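PDB 4ECG: putative iron-regulated protein A, which binds calcium ions and is a putative metalloendopeptidase of the imelysin-like M75 family, probably made as a lipoprotein. Local coordinates for residues T150-L155 / V276-S281. Numbering follows the deposited sequence.
Sequences TAEKML and VESWYS
Lys153 lays its aliphatic chain over one face of the Tyr280 ring, with CG 3.8 Å from the ring centroid in a CH-pi contact. In this mainly helical imelysin-like fold, the contact joins the end of helix 147-155 to the loop between helices 271-275 and 284-300, which starts with a type II beta turn from Val276 to Trp279. Lys153 CB touches Tyr280 CE2 at 3.5 Å, and CD lies beside the hydroxyl. The chain then bends at its last torsion, and NZ ends well off the ring plane, 6.0 Å from the Tyr280 centroid, too far for more than a weak cation-pi attraction; it is hydrogen-bonded to a pentaethylene glycol molecule, probably from the crystallisation liquor. On the opposite face of the tyrosine a water sits toward the rim, while Trp111 meets the ring with the two planes steeply inclined.

Glu152 makes the polar half. With CG anti to the backbone N (chi1 -167°) and the chain extended beyond it, the side chain crosses that of Tyr280 at about a right angle, Glu152 CD 3.6 Å from Tyr280 CB, and enters the bend of the loop. There OE2 accepts twice from Ser281: from OG at 2.6 Å and, through a clearly bent bond (133° at the hydrogen), from N at 2.9 Å. Both donors come on the anti side, from opposite faces of the carboxylate and roughly 30° out of its plane. OE1 is held by His149, whose other ring nitrogen bonds Glu277, a known calcium ligand of this protein, although no calcium is bound to it here; the histidine thus links this buried carboxylate to the metal-binding region. The water above the rim of the tyrosine ring donates to Glu152 OE1 at 2.7 Å and accepts from Tyr280 N at 3.3 Å.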
ATOM      1  N   THR A 150      -0.144 -14.688  -3.146  1.00 41.33           N
ATOM      2  CA  THR A 150      -0.373 -16.092  -3.443  1.00 42.01           C
ATOM      3  C   THR A 150      -0.883 -16.161  -4.909  1.00 41.05           C
ATOM      4  O   THR A 150      -0.420 -16.992  -5.674  1.00 48.26           O
ATOM      5  CB  THR A 150      -1.341 -16.782  -2.442  1.00 40.86           C
ATOM      6  OG1 THR A 150      -0.772 -16.757  -1.141  1.00 39.28           O
ATOM      7  CG2 THR A 150      -1.614 -18.238  -2.827  1.00 40.53           C
ATOM      8  N   ALA A 151      -1.833 -15.306  -5.274  1.00 39.38           N
ATOM      9  CA  ALA A 151      -2.308 -15.159  -6.660  1.00 41.94           C
ATOM     10  C   ALA A 151      -1.092 -14.865  -7.596  1.00 41.92           C
ATOM     11  O   ALA A 151      -0.907 -15.529  -8.588  1.00 46.13           O
ATOM     12  CB  ALA A 151      -3.380 -14.051  -6.736  1.00 36.73           C
ATOM     13  N   GLU A 152      -0.221 -13.954  -7.181  1.00 43.06           N
ATOM     14  CA  GLU A 152       0.954 -13.528  -7.949  1.00 42.77           C
ATOM     15  C   GLU A 152       1.822 -14.704  -8.264  1.00 45.85           C
ATOM     16  O   GLU A 152       2.289 -14.868  -9.409  1.00 41.01           O
ATOM     17  CB  GLU A 152       1.774 -12.516  -7.117  1.00 43.64           C
ATOM     18  CG  GLU A 152       2.843 -11.745  -7.885  1.00 44.90           C
ATOM     19  CD  GLU A 152       3.871 -11.041  -7.006  1.00 46.16           C
ATOM     20  OE1 GLU A 152       3.842 -11.160  -5.729  1.00 43.84           O
ATOM     21  OE2 GLU A 152       4.736 -10.401  -7.631  1.00 41.88           O
ATOM     22  N   LYS A 153       2.052 -15.519  -7.228  1.00 44.98           N
ATOM     23  CA  LYS A 153       2.991 -16.620  -7.311  1.00 45.36           C
ATOM     24  C   LYS A 153       2.492 -17.637  -8.320  1.00 44.12           C
ATOM     25  O   LYS A 153       3.300 -18.251  -8.976  1.00 47.27           O
ATOM     26  CB  LYS A 153       3.217 -17.340  -5.955  1.00 44.08           C
ATOM     27  CG  LYS A 153       4.486 -18.206  -5.988  1.00 45.98           C
ATOM     28  CD  LYS A 153       4.771 -18.965  -4.672  1.00 47.65           C
ATOM     29  CE  LYS A 153       6.063 -19.805  -4.701  1.00 47.49           C
ATOM     30  NZ  LYS A 153       6.013 -20.989  -5.622  1.00 48.93           N
HETATM   31  N   MSE A 154       1.174 -17.763  -8.447  1.00 44.92           N
HETATM   32  CA  MSE A 154       0.530 -18.682  -9.382  1.00 43.41           C
HETATM   33  C   MSE A 154       0.324 -18.090 -10.783  1.00 44.29           C
HETATM   34  O   MSE A 154       0.166 -18.849 -11.720  1.00 43.13           O
HETATM   35  CB  MSE A 154      -0.824 -19.127  -8.831  1.00 43.87           C
HETATM   36  CG  MSE A 154      -0.759 -19.854  -7.500  1.00 44.33           C
HETATM   37 SE   MSE A 154      -2.505 -20.161  -6.648  0.75 41.86          SE
HETATM   38  CE  MSE A 154      -1.820 -21.235  -5.218  1.00 43.01           C
ATOM     39  N   LEU A 155       0.294 -16.764 -10.925  1.00 43.31           N
ATOM     40  CA  LEU A 155       0.039 -16.140 -12.229  1.00 44.78           C
ATOM     41  C   LEU A 155       1.319 -15.802 -13.037  1.00 45.12           C
ATOM     42  O   LEU A 155       1.288 -15.688 -14.267  1.00 47.05           O
ATOM     43  CB  LEU A 155      -0.762 -14.854 -12.024  1.00 42.74           C
ATOM     44  CG  LEU A 155      -2.203 -15.022 -11.626  1.00 42.60           C
ATOM     45  CD1 LEU A 155      -2.777 -13.645 -11.269  1.00 43.62           C
ATOM     46  CD2 LEU A 155      -3.017 -15.709 -12.726  1.00 41.50           C
ATOM     47  N   VAL A 276      12.296  -9.712  -1.264  1.00 45.87           N
ATOM     48  CA  VAL A 276      11.707  -8.612  -2.104  1.00 43.96           C
ATOM     49  C   VAL A 276      10.234  -8.846  -2.377  1.00 43.61           C
ATOM     50  O   VAL A 276       9.881  -9.742  -3.115  1.00 43.19           O
ATOM     51  CB  VAL A 276      12.432  -8.443  -3.480  1.00 45.75           C
ATOM     52  CG1 VAL A 276      11.717  -7.395  -4.384  1.00 41.80           C
ATOM     53  CG2 VAL A 276      13.914  -8.149  -3.275  1.00 43.57           C
ATOM     54  N   GLU A 277       9.363  -8.059  -1.767  1.00 45.97           N
ATOM     55  CA  GLU A 277       7.947  -8.143  -2.052  1.00 44.74           C
ATOM     56  C   GLU A 277       7.625  -7.843  -3.543  1.00 44.31           C
ATOM     57  O   GLU A 277       8.023  -6.808  -4.044  1.00 48.38           O
ATOM     58  CB  GLU A 277       7.206  -7.152  -1.139  1.00 49.15           C
ATOM     59  CG  GLU A 277       5.703  -7.412  -1.050  1.00 55.60           C
ATOM     60  CD  GLU A 277       4.975  -6.613   0.050  1.00 64.68           C
ATOM     61  OE1 GLU A 277       5.646  -6.090   0.978  1.00 60.51           O
ATOM     62  OE2 GLU A 277       3.710  -6.525  -0.025  1.00 60.36           O
ATOM     63  N   SER A 278       6.870  -8.733  -4.204  1.00 44.78           N
ATOM     64  CA  SER A 278       6.453  -8.636  -5.620  1.00 41.72           C
ATOM     65  C   SER A 278       7.609  -8.940  -6.576  1.00 45.36           C
ATOM     66  O   SER A 278       7.572  -8.584  -7.720  1.00 43.26           O
ATOM     67  CB  SER A 278       5.865  -7.283  -5.982  1.00 41.51           C
ATOM     68  OG  SER A 278       4.733  -7.035  -5.201  1.00 43.50           O
ATOM     69  N   TRP A 279       8.601  -9.684  -6.135  1.00 42.89           N
ATOM     70  CA  TRP A 279       9.524 -10.235  -7.078  1.00 44.71           C
ATOM     71  C   TRP A 279       8.965 -11.252  -8.029  1.00 44.71           C
ATOM     72  O   TRP A 279       9.527 -11.455  -9.110  1.00 50.11           O
ATOM     73  CB  TRP A 279      10.753 -10.777  -6.348  1.00 47.03           C
ATOM     74  CG  TRP A 279      10.700 -12.181  -5.820  1.00 47.50           C
ATOM     75  CD1 TRP A 279      10.371 -12.587  -4.539  1.00 47.35           C
ATOM     76  CD2 TRP A 279      11.090 -13.409  -6.518  1.00 46.84           C
ATOM     77  NE1 TRP A 279      10.474 -13.946  -4.409  1.00 46.46           N
ATOM     78  CE2 TRP A 279      10.945 -14.495  -5.540  1.00 46.79           C
ATOM     79  CE3 TRP A 279      11.517 -13.702  -7.791  1.00 48.36           C
ATOM     80  CZ2 TRP A 279      11.237 -15.801  -5.841  1.00 46.63           C
ATOM     81  CZ3 TRP A 279      11.810 -15.027  -8.093  1.00 54.17           C
ATOM     82  CH2 TRP A 279      11.651 -16.058  -7.133  1.00 54.39           C
ATOM     83  N   TYR A 280       7.879 -11.923  -7.692  1.00 43.75           N
ATOM     84  CA  TYR A 280       7.340 -12.901  -8.657  1.00 42.44           C
ATOM     85  C   TYR A 280       6.996 -12.227  -9.985  1.00 43.73           C
ATOM     86  O   TYR A 280       7.288 -12.757 -11.065  1.00 44.86           O
ATOM     87  CB  TYR A 280       6.104 -13.649  -8.102  1.00 41.31           C
ATOM     88  CG  TYR A 280       6.326 -14.365  -6.782  1.00 42.77           C
ATOM     89  CD1 TYR A 280       7.537 -15.025  -6.492  1.00 45.03           C
ATOM     90  CD2 TYR A 280       5.331 -14.406  -5.824  1.00 44.79           C
ATOM     91  CE1 TYR A 280       7.717 -15.699  -5.285  1.00 47.21           C
ATOM     92  CE2 TYR A 280       5.528 -15.045  -4.619  1.00 42.99           C
ATOM     93  CZ  TYR A 280       6.705 -15.700  -4.343  1.00 45.57           C
ATOM     94  OH  TYR A 280       6.880 -16.335  -3.098  1.00 49.87           O
ATOM     95  N   SER A 281       6.412 -11.032  -9.895  1.00 43.27           N
ATOM     96  CA  SER A 281       5.896 -10.331 -11.035  1.00 42.75           C
ATOM     97  C   SER A 281       6.745  -9.124 -11.415  1.00 43.89           C
ATOM     98  O   SER A 281       6.429  -8.449 -12.422  1.00 40.00           O
ATOM     99  CB  SER A 281       4.465  -9.853 -10.747  1.00 43.49           C
ATOM    100  OG  SER A 281       4.449  -8.917  -9.702  1.00 39.17           O
TER
HETATM  101  O   HOH W   1       6.384 -11.626  -4.816  1.00 41.89           O